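Local coordinates for protein epsin-3 (Saccharomyces cerevisiae, PDB 3ONK) that recruits clathrin to Golgi and endosomal membranes and binds phosphatidylinositol-3,5-bisphosphate, the chain here being its ENTH domain, at residues I67-I78 against V116-L127. Numbering follows the deposited sequence.
Sequences IYKALQLLDYLI and VRTRVKALIELL
Arg119 NH2 donates to Tyr68 OH at 2.7 Å, the one hydrogen bond between segments 67-78 and 116-127. Its N-H...O angle of 132° is well short of straight, and the hydroxyl lies 17° out of the guanidinium plane. The first torsion of the arginine, with CG anti to the carbonyl carbon, sets CG against Tyr68 CE1 (3.2 Å); bends at chi2 and chi3 then bring NH2 to the hydroxyl, the ring and guanidinium planes standing perpendicular. NH1 meets carbon instead, with Gln72 CG at 3.6 Å. The carboxylate of Asp75 is near but does not pair with it: OD2 stays 4.6 Å from NH1, beyond a salt bridge, and is taken by Lys79 one helical turn on. Replacing Arg119 by alanine removes donor and methylene chain alike, which would probably leave Tyr68 OH without this partner and a gap beside its ring.

The remaining contact is mostly apolar. Leu123 is a knob in the hole formed by Leu71, Leu74, Asp75 and Ile78; its two methyls reach different partners, CD1 Asp75 CA (3.5 Å) and CD2 Leu74 CD2 (3.7 Å). Ile78 then divides its branches, CG2 to Leu126 CD2 (3.6 Å) and CD1 to Leu127 CD2. Main-chain i to i+4 bonds run from Leu71 N to Ile67 O through Ile78 N to Leu74 O, and from Val120 N to Val116 O through Leu127 N to Leu123 O; Leu127 O, at the end of its helix, accepts from Arg90 NE.

The axes run nearly parallel, 24° apart and 10.0 Å at closest approach, within the all-helical ENTH domain. Helix 42-57 packs on Leu71 and Leu74, helix 93-97 on Val120 and Leu127, and helix 29-38 on Leu73 and Leu77.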
loop_
_atom_site.group_PDB
_atom_site.type_symbol
_atom_site.label_atom_id
_atom_site.label_comp_id
_atom_site.label_asym_id
_atom_site.label_seq_id
_atom_site.Cartn_x
_atom_site.Cartn_y
_atom_site.Cartn_z
ATOM N N ILE A 67 -6.590 4.311 4.045
ATOM C CA ILE A 67 -5.971 4.548 2.755
ATOM C C ILE A 67 -4.492 4.868 2.921
ATOM O O ILE A 67 -3.655 4.352 2.179
ATOM C CB ILE A 67 -6.670 5.702 2.011
ATOM C CG1 ILE A 67 -8.082 5.280 1.599
ATOM C CG2 ILE A 67 -5.844 6.145 0.800
ATOM C CD1 ILE A 67 -8.827 6.350 0.847
ATOM N N TYR A 68 -4.173 5.707 3.907
ATOM C CA TYR A 68 -2.776 6.021 4.192
ATOM C C TYR A 68 -1.986 4.746 4.524
ATOM O O TYR A 68 -0.886 4.526 4.002
ATOM C CB TYR A 68 -2.645 7.040 5.330
ATOM C CG TYR A 68 -1.222 7.535 5.471
ATOM C CD1 TYR A 68 -0.687 8.395 4.534
ATOM C CD2 TYR A 68 -0.412 7.123 6.521
ATOM C CE1 TYR A 68 0.597 8.851 4.629
ATOM C CE2 TYR A 68 0.902 7.574 6.624
ATOM C CZ TYR A 68 1.392 8.447 5.667
ATOM O OH TYR A 68 2.679 8.931 5.726
ATOM N N LYS A 69 -2.573 3.896 5.365
ATOM C CA LYS A 69 -1.934 2.637 5.764
ATOM C C LYS A 69 -1.809 1.628 4.603
ATOM O O LYS A 69 -0.843 0.866 4.527
ATOM C CB LYS A 69 -2.675 2.038 6.959
ATOM C CG LYS A 69 -2.578 2.932 8.208
ATOM C CD LYS A 69 -3.579 2.543 9.301
ATOM C CE LYS A 69 -2.988 1.579 10.292
ATOM N NZ LYS A 69 -3.928 1.254 11.378
ATOM N N ALA A 70 -2.783 1.639 3.694
ATOM C CA ALA A 70 -2.699 0.846 2.464
ATOM C C ALA A 70 -1.561 1.313 1.550
ATOM O O ALA A 70 -0.915 0.500 0.865
ATOM C CB ALA A 70 -4.016 0.890 1.723
ATOM N N LEU A 71 -1.316 2.623 1.529
ATOM C CA LEU A 71 -0.199 3.173 0.753
ATOM C C LEU A 71 1.143 2.747 1.329
ATOM O O LEU A 71 2.014 2.278 0.594
ATOM C CB LEU A 71 -0.264 4.707 0.672
ATOM C CG LEU A 71 -1.425 5.330 -0.130
ATOM C CD1 LEU A 71 -1.347 6.855 -0.031
ATOM C CD2 LEU A 71 -1.410 4.878 -1.589
ATOM N N GLN A 72 1.303 2.933 2.639
ATOM C CA GLN A 72 2.492 2.480 3.348
ATOM C C GLN A 72 2.783 1.014 3.072
ATOM O O GLN A 72 3.919 0.651 2.818
ATOM C CB GLN A 72 2.335 2.664 4.859
ATOM C CG GLN A 72 2.415 4.088 5.349
ATOM C CD GLN A 72 2.216 4.184 6.847
ATOM O OE1 GLN A 72 1.136 3.871 7.362
ATOM N NE2 GLN A 72 3.260 4.618 7.561
ATOM N N LEU A 73 1.760 0.165 3.161
ATOM C CA LEU A 73 1.935 -1.267 2.892
ATOM C C LEU A 73 2.408 -1.521 1.463
ATOM O O LEU A 73 3.299 -2.334 1.220
ATOM C CB LEU A 73 0.621 -2.021 3.117
ATOM C CG LEU A 73 0.631 -3.531 2.866
ATOM C CD1 LEU A 73 1.758 -4.249 3.620
ATOM C CD2 LEU A 73 -0.727 -4.137 3.240
ATOM N N LEU A 74 1.793 -0.818 0.521
ATOM C CA LEU A 74 2.058 -1.024 -0.890
ATOM C C LEU A 74 3.470 -0.547 -1.220
ATOM O O LEU A 74 4.160 -1.128 -2.059
ATOM C CB LEU A 74 0.997 -0.282 -1.709
ATOM C CG LEU A 74 0.616 -0.648 -3.145
ATOM C CD1 LEU A 74 0.325 -2.133 -3.363
ATOM C CD2 LEU A 74 -0.592 0.201 -3.559
ATOM N N ASP A 75 3.920 0.495 -0.530
ATOM C CA ASP A 75 5.296 0.932 -0.691
ATOM C C ASP A 75 6.254 -0.173 -0.246
ATOM O O ASP A 75 7.208 -0.527 -0.939
ATOM C CB ASP A 75 5.558 2.197 0.129
ATOM C CG ASP A 75 6.944 2.763 -0.114
ATOM O OD1 ASP A 75 7.189 3.256 -1.230
ATOM O OD2 ASP A 75 7.799 2.680 0.797
ATOM N N TYR A 76 5.996 -0.712 0.932
ATOM C CA TYR A 76 6.850 -1.752 1.479
ATOM C C TYR A 76 6.892 -2.951 0.530
ATOM O O TYR A 76 7.946 -3.537 0.316
ATOM C CB TYR A 76 6.342 -2.169 2.865
ATOM C CG TYR A 76 7.263 -3.114 3.604
ATOM C CD1 TYR A 76 8.250 -2.632 4.465
ATOM C CD2 TYR A 76 7.153 -4.493 3.433
ATOM C CE1 TYR A 76 9.088 -3.506 5.145
ATOM C CE2 TYR A 76 7.991 -5.370 4.099
ATOM C CZ TYR A 76 8.955 -4.875 4.949
ATOM O OH TYR A 76 9.788 -5.755 5.606
ATOM N N LEU A 77 5.746 -3.293 -0.055
ATOM C CA LEU A 77 5.637 -4.500 -0.872
ATOM C C LEU A 77 6.371 -4.345 -2.187
ATOM O O LEU A 77 6.948 -5.293 -2.710
ATOM C CB LEU A 77 4.180 -4.864 -1.132
ATOM C CG LEU A 77 3.361 -5.322 0.078
ATOM C CD1 LEU A 77 1.929 -5.625 -0.346
ATOM C CD2 LEU A 77 3.992 -6.539 0.759
ATOM N N ILE A 78 6.354 -3.131 -2.718
ATOM C CA ILE A 78 7.109 -2.853 -3.914
ATOM C C ILE A 78 8.610 -2.981 -3.657
ATOM O O ILE A 78 9.361 -3.408 -4.530
ATOM C CB ILE A 78 6.675 -1.511 -4.518
ATOM C CG1 ILE A 78 5.229 -1.661 -5.025
ATOM C CG2 ILE A 78 7.611 -1.095 -5.640
ATOM C CD1 ILE A 78 4.491 -0.385 -5.178
ATOM N N VAL A 116 -1.670 11.712 2.063
ATOM C CA VAL A 116 -2.096 10.718 1.093
ATOM C C VAL A 116 -1.572 11.058 -0.302
ATOM O O VAL A 116 -1.043 10.185 -1.001
ATOM C CB VAL A 116 -3.640 10.580 1.063
ATOM C CG1 VAL A 116 -4.079 9.715 -0.114
ATOM C CG2 VAL A 116 -4.165 10.018 2.400
ATOM N N ARG A 117 -1.707 12.331 -0.694
ATOM C CA ARG A 117 -1.322 12.772 -2.043
ATOM C C ARG A 117 0.177 12.662 -2.267
ATOM O O ARG A 117 0.611 12.180 -3.306
ATOM C CB ARG A 117 -1.768 14.212 -2.323
ATOM C CG ARG A 117 -3.257 14.452 -2.202
ATOM C CD ARG A 117 -3.646 15.786 -2.859
ATOM N NE ARG A 117 -3.073 16.933 -2.160
ATOM C CZ ARG A 117 -3.624 17.486 -1.085
ATOM N NH1 ARG A 117 -4.755 17.006 -0.595
ATOM N NH2 ARG A 117 -3.051 18.522 -0.504
ATOM N N THR A 118 0.955 13.124 -1.289
ATOM C CA THR A 118 2.413 13.034 -1.342
ATOM C C THR A 118 2.918 11.584 -1.321
ATOM O O THR A 118 3.896 11.260 -2.000
ATOM C CB THR A 118 3.089 13.854 -0.213
ATOM O OG1 THR A 118 2.835 13.244 1.056
ATOM C CG2 THR A 118 2.550 15.278 -0.191
ATOM N N ARG A 119 2.258 10.707 -0.563
ATOM C CA ARG A 119 2.617 9.285 -0.598
ATOM C C ARG A 119 2.275 8.687 -1.952
ATOM O O ARG A 119 3.029 7.893 -2.505
ATOM C CB ARG A 119 1.871 8.479 0.472
ATOM C CG ARG A 119 2.244 8.794 1.900
ATOM C CD ARG A 119 3.734 8.722 2.111
ATOM N NE ARG A 119 4.249 7.353 2.144
ATOM C CZ ARG A 119 4.487 6.654 3.256
ATOM N NH1 ARG A 119 4.971 5.421 3.173
ATOM N NH2 ARG A 119 4.249 7.183 4.446
ATOM N N VAL A 120 1.107 9.038 -2.475
ATOM C CA VAL A 120 0.662 8.430 -3.721
ATOM C C VAL A 120 1.515 8.891 -4.897
ATOM O O VAL A 120 1.870 8.095 -5.758
ATOM C CB VAL A 120 -0.824 8.675 -3.999
ATOM C CG1 VAL A 120 -1.005 9.940 -4.800
ATOM C CG2 VAL A 120 -1.388 7.504 -4.771
ATOM N N LYS A 121 1.859 10.171 -4.922
ATOM C CA LYS A 121 2.789 10.674 -5.931
ATOM C C LYS A 121 4.145 9.956 -5.885
ATOM O O LYS A 121 4.720 9.631 -6.926
ATOM C CB LYS A 121 2.968 12.190 -5.800
ATOM C CG LYS A 121 1.718 12.994 -6.178
ATOM C CD LYS A 121 2.001 14.488 -6.143
ATOM C CE LYS A 121 0.743 15.300 -5.826
ATOM N NZ LYS A 121 0.810 15.911 -4.453
ATOM N N ALA A 122 4.650 9.697 -4.683
ATOM C CA ALA A 122 5.932 9.000 -4.545
ATOM C C ALA A 122 5.833 7.549 -5.030
ATOM O O ALA A 122 6.692 7.063 -5.766
ATOM C CB ALA A 122 6.424 9.054 -3.101
ATOM N N LEU A 123 4.769 6.864 -4.625
ATOM C CA LEU A 123 4.558 5.489 -5.038
ATOM C C LEU A 123 4.439 5.373 -6.558
ATOM O O LEU A 123 4.939 4.423 -7.148
ATOM C CB LEU A 123 3.298 4.923 -4.392
ATOM C CG LEU A 123 3.192 3.404 -4.424
ATOM C CD1 LEU A 123 3.984 2.833 -3.260
ATOM C CD2 LEU A 123 1.756 2.964 -4.334
ATOM N N ILE A 124 3.756 6.320 -7.193
ATOM C CA ILE A 124 3.542 6.218 -8.632
ATOM C C ILE A 124 4.852 6.484 -9.362
ATOM O O ILE A 124 5.178 5.824 -10.347
ATOM C CB ILE A 124 2.412 7.148 -9.132
ATOM C CG1 ILE A 124 1.045 6.606 -8.686
ATOM C CG2 ILE A 124 2.456 7.279 -10.650
ATOM C CD1 ILE A 124 -0.092 7.619 -8.778
ATOM N N GLU A 125 5.619 7.435 -8.852
ATOM C CA GLU A 125 6.948 7.670 -9.383
ATOM C C GLU A 125 7.751 6.378 -9.247
ATOM O O GLU A 125 8.394 5.949 -10.202
ATOM C CB GLU A 125 7.623 8.809 -8.631
ATOM C CG GLU A 125 8.837 9.362 -9.309
ATOM C CD GLU A 125 9.597 10.314 -8.410
ATOM O OE1 GLU A 125 9.547 10.126 -7.173
ATOM O OE2 GLU A 125 10.241 11.244 -8.940
ATOM N N LEU A 126 7.682 5.746 -8.071
ATOM C CA LEU A 126 8.394 4.482 -7.833
ATOM C C LEU A 126 7.957 3.395 -8.803
ATOM O O LEU A 126 8.775 2.850 -9.550
ATOM C CB LEU A 126 8.217 3.990 -6.389
ATOM C CG LEU A 126 8.954 2.690 -6.007
ATOM C CD1 LEU A 126 10.472 2.850 -6.154
ATOM C CD2 LEU A 126 8.590 2.197 -4.595
ATOM N N LEU A 127 6.657 3.103 -8.807
ATOM C CA LEU A 127 6.105 2.007 -9.602
ATOM C C LEU A 127 6.471 2.072 -11.072
ATOM O O LEU A 127 6.658 1.040 -11.702
ATOM C CB LEU A 127 4.580 1.992 -9.516
ATOM C CG LEU A 127 3.887 1.035 -8.558
ATOM C CD1 LEU A 127 2.414 1.317 -8.645
ATOM C CD2 LEU A 127 4.174 -0.433 -8.863
#